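PDB 3CLK: transcription regulator from Lactobacillus plantarum WCFS1, which probably binds DNA and regulates transcription, with a periplasmic-binding-protein-like region that in related repressors senses small effector molecules. Local coordinates for residues R126-G140 and A154-Y168. Residues are numbered along the deposited sequence; the frame is centred on the assembly and turned at random.
Sequences RQIGIAGIDQYPYTG and ANIAINQEWIKPGDY
I130 and I163 pair side by side in register where strand 128-131 meets strand 163-164, the two parallel strands of a right-handed beta-alpha-beta crossover made through helix 138-153, in the periplasmic-binding-protein-like fold. Strand 163-164 is an edge strand of the chain's mixed sheet. The packing is tightest along the backbone ladder: I130 N donates to W162 O (2.9 Å), K164 N to I130 O, and G132 N to K164 O (2.8 Å). On one side of the sheet the CG2 methyls of I130 and I163 meet at 4.0 Å; on the other, A131 and K164 lean on helix 170-180. A water links I130 O, K164 O and I133 N just after the pairing.

W162 carries the end next to R126 and Q127. With CG anti to its own carbonyl carbon (chi1 -67°), the indole runs back along Q127 and I128; Q127 C lies over one face, toward the rim, with CH2 3.5 Å from Q127 CA, while N159 CB lies over the opposite face. Replacing this indole by an alanine is likely to open a gap between Q127 and N159, leaving both less firmly placed.

The solvent side is looser. R126, exposed, reaches the Schellman turn just after helix 138-153, its NH1 giving A154 O a straight bond (3.0 Å, 163°) in the guanidinium plane and its NH2 only weak ones to A154 O and N155 O; I156 CG1 sits over one guanidinium face. Beyond the strands, by contrast, Y168 is closely packed: G132 O lies over one face of its ring and also accepts from Y168 N at 2.8 Å, in the carbonyl plane, while Y168 OH ends 3.5 Å from G140 CA.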
loop_
_atom_site.group_PDB
_atom_site.type_symbol
_atom_site.label_atom_id
_atom_site.label_comp_id
_atom_site.label_asym_id
_atom_site.label_seq_id
_atom_site.Cartn_x
_atom_site.Cartn_y
_atom_site.Cartn_z
ATOM N N ARG B 126 19.271 26.373 -1.043
ATOM C CA ARG B 126 18.534 27.612 -0.789
ATOM C C ARG B 126 17.383 27.770 -1.781
ATOM O O ARG B 126 16.418 28.477 -1.511
ATOM C CB ARG B 126 19.468 28.826 -0.857
ATOM C CG ARG B 126 20.407 28.940 0.341
ATOM C CD ARG B 126 21.221 30.232 0.284
ATOM N NE ARG B 126 20.386 31.430 0.385
ATOM C CZ ARG B 126 19.795 31.850 1.499
ATOM N NH1 ARG B 126 19.938 31.174 2.631
ATOM N NH2 ARG B 126 19.059 32.956 1.480
ATOM N N GLN B 127 17.500 27.115 -2.934
ATOM C CA GLN B 127 16.456 27.149 -3.950
ATOM C C GLN B 127 15.706 25.832 -3.768
ATOM O O GLN B 127 15.931 24.848 -4.474
ATOM C CB GLN B 127 17.081 27.260 -5.341
ATOM C CG GLN B 127 17.926 28.529 -5.484
ATOM C CD GLN B 127 18.257 28.861 -6.917
ATOM O OE1 GLN B 127 19.111 28.222 -7.540
ATOM N NE2 GLN B 127 17.573 29.863 -7.459
ATOM N N ILE B 128 14.811 25.849 -2.787
ATOM C CA ILE B 128 14.039 24.685 -2.376
ATOM C C ILE B 128 12.559 24.771 -2.735
ATOM O O ILE B 128 11.877 25.721 -2.349
ATOM C CB ILE B 128 14.165 24.530 -0.849
ATOM C CG1 ILE B 128 15.645 24.525 -0.455
ATOM C CG2 ILE B 128 13.449 23.274 -0.377
ATOM C CD1 ILE B 128 15.889 24.427 1.050
ATOM N N GLY B 129 12.067 23.773 -3.463
ATOM C CA GLY B 129 10.667 23.749 -3.841
ATOM C C GLY B 129 9.901 22.729 -3.018
ATOM O O GLY B 129 10.506 21.906 -2.327
ATOM N N ILE B 130 8.572 22.790 -3.079
ATOM C CA ILE B 130 7.710 21.862 -2.351
ATOM C C ILE B 130 6.551 21.506 -3.272
ATOM O O ILE B 130 5.903 22.392 -3.856
ATOM C CB ILE B 130 7.207 22.476 -1.023
ATOM C CG1 ILE B 130 6.425 21.425 -0.237
ATOM C CG2 ILE B 130 6.365 23.727 -1.290
ATOM C CD1 ILE B 130 6.315 21.735 1.236
ATOM N N ALA B 131 6.288 20.208 -3.415
ATOM C CA ALA B 131 5.257 19.773 -4.345
ATOM C C ALA B 131 4.266 18.721 -3.887
ATOM O O ALA B 131 4.578 17.863 -3.057
ATOM C CB ALA B 131 5.921 19.291 -5.625
ATOM N N GLY B 132 3.071 18.802 -4.475
ATOM C CA GLY B 132 2.005 17.856 -4.206
ATOM C C GLY B 132 1.060 18.104 -3.046
ATOM O O GLY B 132 0.104 17.354 -2.872
ATOM N N ILE B 133 1.295 19.144 -2.260
ATOM C CA ILE B 133 0.440 19.399 -1.101
ATOM C C ILE B 133 -0.916 20.019 -1.424
ATOM O O ILE B 133 -1.009 20.930 -2.234
ATOM C CB ILE B 133 1.153 20.306 -0.072
ATOM C CG1 ILE B 133 2.389 19.593 0.476
ATOM C CG2 ILE B 133 0.202 20.659 1.061
ATOM C CD1 ILE B 133 3.133 20.370 1.532
ATOM N N ASP B 134 -1.969 19.500 -0.804
ATOM C CA ASP B 134 -3.303 20.068 -0.992
ATOM C C ASP B 134 -3.276 21.192 0.036
ATOM O O ASP B 134 -3.489 20.978 1.231
ATOM C CB ASP B 134 -4.393 19.039 -0.669
ATOM C CG ASP B 134 -5.804 19.570 -0.926
ATOM O OD1 ASP B 134 -5.951 20.762 -1.273
ATOM O OD2 ASP B 134 -6.769 18.787 -0.772
ATOM N N GLN B 135 -2.970 22.384 -0.463
ATOM C CA GLN B 135 -2.810 23.615 0.308
ATOM C C GLN B 135 -3.994 24.166 1.114
ATOM O O GLN B 135 -3.792 24.965 2.033
ATOM C CB GLN B 135 -2.324 24.698 -0.659
ATOM C CG GLN B 135 -1.503 25.803 -0.068
ATOM C CD GLN B 135 -0.958 26.728 -1.144
ATOM O OE1 GLN B 135 -0.394 26.267 -2.144
ATOM N NE2 GLN B 135 -1.115 28.038 -0.943
ATOM N N TYR B 136 -5.213 23.757 0.784
ATOM C CA TYR B 136 -6.398 24.277 1.478
ATOM C C TYR B 136 -6.678 23.690 2.861
ATOM O O TYR B 136 -6.784 24.422 3.841
ATOM C CB TYR B 136 -7.644 24.103 0.596
ATOM C CG TYR B 136 -7.502 24.692 -0.787
ATOM C CD1 TYR B 136 -7.288 26.058 -0.967
ATOM C CD2 TYR B 136 -7.566 23.877 -1.920
ATOM C CE1 TYR B 136 -7.139 26.602 -2.243
ATOM C CE2 TYR B 136 -7.419 24.410 -3.199
ATOM C CZ TYR B 136 -7.206 25.772 -3.353
ATOM O OH TYR B 136 -7.060 26.300 -4.618
ATOM N N PRO B 137 -6.816 22.362 2.958
ATOM C CA PRO B 137 -7.087 21.754 4.266
ATOM C C PRO B 137 -5.989 21.964 5.317
ATOM O O PRO B 137 -4.843 22.277 4.986
ATOM C CB PRO B 137 -7.304 20.281 3.923
ATOM C CG PRO B 137 -6.467 20.083 2.702
ATOM C CD PRO B 137 -6.738 21.338 1.903
ATOM N N TYR B 138 -6.371 21.790 6.580
ATOM C CA TYR B 138 -5.496 21.939 7.741
ATOM C C TYR B 138 -4.110 21.312 7.568
ATOM O O TYR B 138 -3.093 21.972 7.763
ATOM C CB TYR B 138 -6.169 21.308 8.961
ATOM C CG TYR B 138 -5.344 21.365 10.223
ATOM C CD1 TYR B 138 -5.472 22.434 11.115
ATOM C CD2 TYR B 138 -4.431 20.355 10.527
ATOM C CE1 TYR B 138 -4.711 22.491 12.280
ATOM C CE2 TYR B 138 -3.665 20.404 11.683
ATOM C CZ TYR B 138 -3.813 21.472 12.552
ATOM O OH TYR B 138 -3.068 21.515 13.698
ATOM N N THR B 139 -4.085 20.026 7.230
ATOM C CA THR B 139 -2.838 19.292 7.033
ATOM C C THR B 139 -1.874 20.042 6.115
ATOM O O THR B 139 -0.767 20.402 6.516
ATOM C CB THR B 139 -3.107 17.910 6.415
ATOM O OG1 THR B 139 -3.954 17.147 7.284
ATOM C CG2 THR B 139 -1.798 17.161 6.210
ATOM N N GLY B 140 -2.308 20.263 4.879
ATOM C CA GLY B 140 -1.484 20.955 3.909
ATOM C C GLY B 140 -1.115 22.367 4.305
ATOM O O GLY B 140 0.016 22.797 4.097
ATOM N N ALA B 154 15.898 31.261 7.261
ATOM C CA ALA B 154 17.135 31.113 6.502
ATOM C C ALA B 154 17.271 32.324 5.587
ATOM O O ALA B 154 18.189 32.402 4.770
ATOM C CB ALA B 154 17.098 29.830 5.669
ATOM N N ASN B 155 16.334 33.258 5.727
ATOM C CA ASN B 155 16.323 34.472 4.923
ATOM C C ASN B 155 16.189 34.181 3.430
ATOM O O ASN B 155 16.795 34.845 2.588
ATOM C CB ASN B 155 17.580 35.302 5.217
ATOM C CG ASN B 155 17.500 36.009 6.559
ATOM O OD1 ASN B 155 16.697 36.921 6.735
ATOM N ND2 ASN B 155 18.313 35.576 7.517
ATOM N N ILE B 156 15.383 33.174 3.108
ATOM C CA ILE B 156 15.128 32.801 1.724
ATOM C C ILE B 156 13.746 33.345 1.395
ATOM O O ILE B 156 12.775 33.004 2.060
ATOM C CB ILE B 156 15.118 31.266 1.541
ATOM C CG1 ILE B 156 16.532 30.708 1.737
ATOM C CG2 ILE B 156 14.593 30.902 0.159
ATOM C CD1 ILE B 156 16.590 29.188 1.709
ATOM N N ALA B 157 13.663 34.189 0.371
ATOM C CA ALA B 157 12.394 34.787 -0.036
ATOM C C ALA B 157 11.404 33.747 -0.556
ATOM O O ALA B 157 11.743 32.919 -1.405
ATOM C CB ALA B 157 12.639 35.849 -1.106
ATOM N N ILE B 158 10.179 33.791 -0.039
ATOM C CA ILE B 158 9.146 32.855 -0.464
ATOM C C ILE B 158 8.794 33.101 -1.931
ATOM O O ILE B 158 8.345 34.184 -2.301
ATOM C CB ILE B 158 7.888 32.996 0.413
ATOM C CG1 ILE B 158 8.227 32.601 1.851
ATOM C CG2 ILE B 158 6.767 32.127 -0.133
ATOM C CD1 ILE B 158 7.068 32.684 2.812
ATOM N N ASN B 159 9.012 32.084 -2.757
ATOM C CA ASN B 159 8.755 32.151 -4.193
ATOM C C ASN B 159 7.568 31.241 -4.533
ATOM O O ASN B 159 7.694 30.018 -4.509
ATOM C CB ASN B 159 10.001 31.676 -4.946
ATOM C CG ASN B 159 9.905 31.888 -6.444
ATOM O OD1 ASN B 159 8.866 31.647 -7.051
ATOM N ND2 ASN B 159 11.004 32.324 -7.051
ATOM N N GLN B 160 6.422 31.834 -4.856
ATOM C CA GLN B 160 5.234 31.054 -5.176
ATOM C C GLN B 160 5.460 30.077 -6.318
ATOM O O GLN B 160 4.779 29.067 -6.409
ATOM C CB GLN B 160 4.055 31.974 -5.516
ATOM C CG GLN B 160 3.451 32.703 -4.321
ATOM C CD GLN B 160 2.955 31.752 -3.249
ATOM O OE1 GLN B 160 2.277 30.765 -3.546
ATOM N NE2 GLN B 160 3.280 32.049 -1.996
ATOM N N GLU B 161 6.413 30.375 -7.193
ATOM C CA GLU B 161 6.706 29.493 -8.314
ATOM C C GLU B 161 7.358 28.189 -7.859
ATOM O O GLU B 161 7.406 27.217 -8.614
ATOM C CB GLU B 161 7.614 30.200 -9.324
ATOM C CG GLU B 161 7.013 31.481 -9.863
ATOM C CD GLU B 161 5.538 31.320 -10.178
ATOM O OE1 GLU B 161 5.205 30.531 -11.088
ATOM O OE2 GLU B 161 4.715 31.974 -9.501
ATOM N N TRP B 162 7.856 28.179 -6.626
ATOM C CA TRP B 162 8.510 27.002 -6.057
ATOM C C TRP B 162 7.498 26.099 -5.353
ATOM O O TRP B 162 7.848 25.039 -4.818
ATOM C CB TRP B 162 9.585 27.432 -5.056
ATOM C CG TRP B 162 10.766 28.148 -5.664
ATOM C CD1 TRP B 162 11.012 28.359 -6.994
ATOM C CD2 TRP B 162 11.886 28.696 -4.960
ATOM N NE1 TRP B 162 12.218 29.000 -7.158
ATOM C CE2 TRP B 162 12.777 29.220 -5.925
ATOM C CE3 TRP B 162 12.226 28.794 -3.605
ATOM C CZ2 TRP B 162 13.987 29.831 -5.583
ATOM C CZ3 TRP B 162 13.436 29.405 -3.259
ATOM C CH2 TRP B 162 14.298 29.914 -4.247
ATOM N N ILE B 163 6.242 26.531 -5.366
ATOM C CA ILE B 163 5.166 25.796 -4.730
ATOM C C ILE B 163 4.227 25.255 -5.800
ATOM O O ILE B 163 3.587 26.026 -6.531
ATOM C CB ILE B 163 4.389 26.720 -3.761
ATOM C CG1 ILE B 163 5.380 27.427 -2.829
ATOM C CG2 ILE B 163 3.395 25.920 -2.947
ATOM C CD1 ILE B 163 4.751 28.522 -1.956
ATOM N N LYS B 164 4.173 23.929 -5.911
ATOM C CA LYS B 164 3.321 23.268 -6.888
ATOM C C LYS B 164 2.357 22.361 -6.148
ATOM O O LYS B 164 2.731 21.281 -5.683
ATOM C CB LYS B 164 4.159 22.447 -7.867
ATOM C CG LYS B 164 5.136 23.275 -8.687
ATOM C CD LYS B 164 4.417 24.306 -9.554
ATOM C CE LYS B 164 5.410 25.101 -10.387
ATOM N NZ LYS B 164 4.747 26.139 -11.219
ATOM N N PRO B 165 1.103 22.811 -5.995
ATOM C CA PRO B 165 0.064 22.051 -5.304
ATOM C C PRO B 165 -0.268 20.741 -6.006
ATOM O O PRO B 165 0.004 20.561 -7.194
ATOM C CB PRO B 165 -1.122 23.017 -5.299
ATOM C CG PRO B 165 -0.460 24.350 -5.235
ATOM C CD PRO B 165 0.652 24.191 -6.249
ATOM N N GLY B 166 -0.878 19.842 -5.255
ATOM C CA GLY B 166 -1.248 18.555 -5.796
ATOM C C GLY B 166 -2.153 17.886 -4.796
ATOM O O GLY B 166 -2.717 18.544 -3.917
ATOM N N ASP B 167 -2.269 16.573 -4.903
ATOM C CA ASP B 167 -3.138 15.818 -4.021
ATOM C C ASP B 167 -2.418 14.650 -3.371
ATOM O O ASP B 167 -3.015 13.591 -3.162
ATOM C CB ASP B 167 -4.337 15.291 -4.814
ATOM C CG ASP B 167 -3.915 14.495 -6.033
ATOM O OD1 ASP B 167 -2.748 14.060 -6.073
ATOM O OD2 ASP B 167 -4.743 14.297 -6.944
ATOM N N TYR B 168 -1.136 14.834 -3.065
ATOM C CA TYR B 168 -0.345 13.787 -2.420
ATOM C C TYR B 168 -0.182 12.502 -3.225
ATOM O O TYR B 168 0.310 11.510 -2.700
ATOM C CB TYR B 168 -0.952 13.406 -1.069
ATOM C CG TYR B 168 -1.089 14.546 -0.096
ATOM C CD1 TYR B 168 -2.273 15.282 -0.016
ATOM C CD2 TYR B 168 -0.036 14.896 0.745
ATOM C CE1 TYR B 168 -2.400 16.342 0.888
ATOM C CE2 TYR B 168 -0.152 15.952 1.643
ATOM C CZ TYR B 168 -1.337 16.671 1.710
ATOM O OH TYR B 168 -1.443 17.718 2.606
HETATM O O HOH W 1 3.106 21.698 -2.688
#